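336aa long hypothetical dTDP-glucose 4,6-dehydratase (Pyrococcus horikoshii, PDB 2HUN) probably acts as an NAD-dependent dTDP-glucose 4,6-dehydratase, eliminating water from the nucleotide-linked sugar, and binds NAD in a Rossmann fold. Local coordinates at residues A[43-48]-A[315-320]. Sequence-based numbering, arbitrary orientation.
Sequences NPANLK and EWWWKP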
ATOM      1  N   ASN A  43      16.092  -6.417  21.587  1.00 29.84           N
ATOM      2  CA  ASN A  43      17.169  -6.778  22.492  1.00 29.75           C
ATOM      3  C   ASN A  43      17.308  -5.710  23.573  1.00 29.97           C
ATOM      4  O   ASN A  43      17.910  -4.659  23.344  1.00 28.75           O
ATOM      5  CB  ASN A  43      18.488  -6.923  21.723  1.00 31.62           C
ATOM      6  CG  ASN A  43      19.571  -7.594  22.550  1.00 34.91           C
ATOM      7  OD1 ASN A  43      19.402  -7.836  23.748  1.00 35.47           O
ATOM      8  ND2 ASN A  43      20.692  -7.901  21.910  1.00 35.53           N
ATOM      9  N   PRO A  44      16.739  -5.965  24.764  1.00 29.75           N
ATOM     10  CA  PRO A  44      16.786  -5.041  25.904  1.00 30.16           C
ATOM     11  C   PRO A  44      18.204  -4.568  26.211  1.00 30.60           C
ATOM     12  O   PRO A  44      18.405  -3.475  26.743  1.00 29.92           O
ATOM     13  CB  PRO A  44      16.208  -5.874  27.044  1.00 30.23           C
ATOM     14  CG  PRO A  44      15.228  -6.758  26.342  1.00 31.03           C
ATOM     15  CD  PRO A  44      15.998  -7.189  25.116  1.00 30.38           C
ATOM     16  N   ALA A  45      19.184  -5.402  25.876  1.00 30.53           N
ATOM     17  CA  ALA A  45      20.582  -5.072  26.125  1.00 32.10           C
ATOM     18  C   ALA A  45      21.012  -3.843  25.330  1.00 32.84           C
ATOM     19  O   ALA A  45      21.942  -3.137  25.716  1.00 31.82           O
ATOM     20  CB  ALA A  45      21.473  -6.269  25.778  1.00 32.46           C
ATOM     21  N   ASN A  46      20.325  -3.591  24.219  1.00 32.68           N
ATOM     22  CA  ASN A  46      20.627  -2.445  23.370  1.00 31.90           C
ATOM     23  C   ASN A  46      20.565  -1.132  24.140  1.00 32.32           C
ATOM     24  O   ASN A  46      21.355  -0.226  23.889  1.00 32.21           O
ATOM     25  CB  ASN A  46      19.631  -2.355  22.210  1.00 31.35           C
ATOM     26  CG  ASN A  46      19.775  -3.480  21.221  1.00 30.27           C
ATOM     27  OD1 ASN A  46      20.603  -4.370  21.388  1.00 30.99           O
ATOM     28  ND2 ASN A  46      18.957  -3.448  20.171  1.00 30.55           N
ATOM     29  N   LEU A  47      19.627  -1.032  25.079  1.00 33.09           N
ATOM     30  CA  LEU A  47      19.447   0.202  25.837  1.00 34.76           C
ATOM     31  C   LEU A  47      19.542   0.068  27.357  1.00 38.05           C
ATOM     32  O   LEU A  47      19.063   0.946  28.080  1.00 37.24           O
ATOM     33  CB  LEU A  47      18.082   0.815  25.492  1.00 32.52           C
ATOM     34  CG  LEU A  47      17.832   1.210  24.032  1.00 32.11           C
ATOM     35  CD1 LEU A  47      16.378   1.600  23.836  1.00 30.11           C
ATOM     36  CD2 LEU A  47      18.753   2.356  23.660  1.00 29.52           C
ATOM     37  N   LYS A  48      20.160  -1.000  27.852  1.00 39.76           N
ATOM     38  CA  LYS A  48      20.233  -1.184  29.295  1.00 42.56           C
ATOM     39  C   LYS A  48      20.908  -0.054  30.062  1.00 43.78           C
ATOM     40  O   LYS A  48      20.520   0.237  31.189  1.00 45.10           O
ATOM     41  CB  LYS A  48      20.889  -2.522  29.649  1.00 43.65           C
ATOM     42  CG  LYS A  48      22.387  -2.608  29.448  1.00 45.27           C
ATOM     43  CD  LYS A  48      22.872  -3.958  29.960  1.00 47.85           C
ATOM     44  CE  LYS A  48      24.380  -4.118  29.853  1.00 48.64           C
ATOM     45  NZ  LYS A  48      24.796  -5.474  30.311  1.00 49.37           N
ATOM     46  N   GLU A 315      31.887  -7.702  22.645  1.00 28.48           N
ATOM     47  CA  GLU A 315      31.644  -9.128  22.527  1.00 30.09           C
ATOM     48  C   GLU A 315      30.536  -9.526  23.494  1.00 28.54           C
ATOM     49  O   GLU A 315      29.816 -10.490  23.261  1.00 29.65           O
ATOM     50  CB  GLU A 315      32.934  -9.910  22.823  1.00 32.75           C
ATOM     51  CG  GLU A 315      32.768 -11.423  22.753  1.00 35.24           C
ATOM     52  CD  GLU A 315      34.096 -12.164  22.669  1.00 37.14           C
ATOM     53  OE1 GLU A 315      35.139 -11.522  22.417  1.00 37.27           O
ATOM     54  OE2 GLU A 315      34.089 -13.397  22.845  1.00 38.49           O
ATOM     55  N   TRP A 316      30.389  -8.766  24.572  1.00 29.67           N
ATOM     56  CA  TRP A 316      29.358  -9.052  25.568  1.00 31.52           C
ATOM     57  C   TRP A 316      27.961  -9.008  24.946  1.00 31.93           C
ATOM     58  O   TRP A 316      27.071  -9.771  25.339  1.00 30.31           O
ATOM     59  CB  TRP A 316      29.417  -8.037  26.712  1.00 31.05           C
ATOM     60  CG  TRP A 316      28.946  -6.664  26.334  1.00 31.74           C
ATOM     61  CD1 TRP A 316      29.690  -5.655  25.783  1.00 33.51           C
ATOM     62  CD2 TRP A 316      27.614  -6.157  26.460  1.00 30.99           C
ATOM     63  NE1 TRP A 316      28.900  -4.549  25.563  1.00 31.19           N
ATOM     64  CE2 TRP A 316      27.620  -4.832  25.969  1.00 32.85           C
ATOM     65  CE3 TRP A 316      26.411  -6.697  26.940  1.00 31.82           C
ATOM     66  CZ2 TRP A 316      26.468  -4.036  25.946  1.00 31.45           C
ATOM     67  CZ3 TRP A 316      25.266  -5.907  26.916  1.00 31.72           C
ATOM     68  CH2 TRP A 316      25.304  -4.591  26.422  1.00 32.52           C
ATOM     69  N   TRP A 317      27.787  -8.122  23.965  1.00 31.15           N
ATOM     70  CA  TRP A 317      26.495  -7.949  23.304  1.00 30.52           C
ATOM     71  C   TRP A 317      26.134  -9.021  22.264  1.00 30.50           C
ATOM     72  O   TRP A 317      25.068  -9.630  22.359  1.00 30.24           O
ATOM     73  CB  TRP A 317      26.423  -6.556  22.648  1.00 30.91           C
ATOM     74  CG  TRP A 317      25.068  -6.237  22.065  1.00 29.51           C
ATOM     75  CD1 TRP A 317      23.991  -5.706  22.722  1.00 29.28           C
ATOM     76  CD2 TRP A 317      24.632  -6.505  20.729  1.00 26.90           C
ATOM     77  NE1 TRP A 317      22.907  -5.628  21.873  1.00 28.08           N
ATOM     78  CE2 TRP A 317      23.274  -6.113  20.644  1.00 28.21           C
ATOM     79  CE3 TRP A 317      25.254  -7.042  19.594  1.00 26.39           C
ATOM     80  CZ2 TRP A 317      22.528  -6.242  19.465  1.00 26.49           C
ATOM     81  CZ3 TRP A 317      24.513  -7.172  18.423  1.00 25.40           C
ATOM     82  CH2 TRP A 317      23.161  -6.772  18.369  1.00 25.44           C
ATOM     83  N   TRP A 318      27.014  -9.263  21.292  1.00 29.54           N
ATOM     84  CA  TRP A 318      26.724 -10.236  20.233  1.00 31.67           C
ATOM     85  C   TRP A 318      26.920 -11.708  20.575  1.00 32.18           C
ATOM     86  O   TRP A 318      26.272 -12.585  20.003  1.00 31.06           O
ATOM     87  CB  TRP A 318      27.546  -9.924  18.974  1.00 32.48           C
ATOM     88  CG  TRP A 318      29.047  -9.838  19.161  1.00 32.92           C
ATOM     89  CD1 TRP A 318      29.787  -8.700  19.323  1.00 34.47           C
ATOM     90  CD2 TRP A 318      29.995 -10.922  19.076  1.00 32.30           C
ATOM     91  NE1 TRP A 318      31.129  -8.991  19.329  1.00 33.94           N
ATOM     92  CE2 TRP A 318      31.286 -10.339  19.184  1.00 33.90           C
ATOM     93  CE3 TRP A 318      29.877 -12.303  18.918  1.00 33.33           C
ATOM     94  CZ2 TRP A 318      32.450 -11.119  19.139  1.00 34.28           C
ATOM     95  CZ3 TRP A 318      31.036 -13.068  18.871  1.00 34.21           C
ATOM     96  CH2 TRP A 318      32.305 -12.474  18.979  1.00 33.98           C
ATOM     97  N   LYS A 319      27.839 -11.965  21.492  1.00 33.70           N
ATOM     98  CA  LYS A 319      28.164 -13.308  21.925  1.00 36.38           C
ATOM     99  C   LYS A 319      26.934 -14.151  22.306  1.00 35.38           C
ATOM    100  O   LYS A 319      26.773 -15.268  21.833  1.00 34.39           O
ATOM    101  CB  LYS A 319      29.139 -13.202  23.097  1.00 39.25           C
ATOM    102  CG  LYS A 319      29.705 -14.517  23.538  1.00 42.69           C
ATOM    103  CD  LYS A 319      30.225 -15.281  22.344  1.00 45.43           C
ATOM    104  CE  LYS A 319      30.880 -16.553  22.822  1.00 47.86           C
ATOM    105  NZ  LYS A 319      30.718 -17.640  21.807  1.00 49.72           N
ATOM    106  N   PRO A 320      26.051 -13.630  23.169  1.00 35.38           N
ATOM    107  CA  PRO A 320      24.850 -14.379  23.567  1.00 36.12           C
ATOM    108  C   PRO A 320      23.931 -14.645  22.376  1.00 37.63           C
ATOM    109  O   PRO A 320      23.121 -15.571  22.394  1.00 38.42           O
ATOM    110  CB  PRO A 320      24.178 -13.452  24.579  1.00 34.71           C
ATOM    111  CG  PRO A 320      25.308 -12.642  25.114  1.00 36.07           C
ATOM    112  CD  PRO A 320      26.147 -12.363  23.911  1.00 35.42           C
TER
HETATM  113  O   HOH W   1      22.794  -9.324  23.600  1.00 30.70           O
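The indole N-H of W317 donates to OD1 of N46 (NE1 to OD1 2.7 Å) and so joins the short helix 315-318 to the loop that follows strand 31-36 of the Rossmann fold. OD1 lies close to the plane of the indole, at its edge, but the N-H points somewhat aside (141°). A chi1 of -174°, with CG opposite the backbone N, carries the W317 ring across to the loop. Tryptophan suits the place by joining a broad apolar ring, packed edge-to-face with Y185 and W310, to one N-H for N46. Asparagine suits position 46 because its ND2 makes weak bonds to G13 O and S17 OG beside the NAD site. A phenylalanine in place of W317 would probably leave N46 OD1 without its indole donor. N43 is held in an Asx turn, its OD1 accepting from the backbone N of A45, while its ND2 donates to a water that in turn donates to W317 O, 2.6 Å away. The small CB methyl of A45 faces both indoles, 4.0 Å from W316 CZ3 and from W317 CD1. K48's long aliphatic chain, extended beyond CG, reaches exposed W316, whose NE1 bonds N314 OD1; K48 CE lies 3.6 Å from W316 CH2.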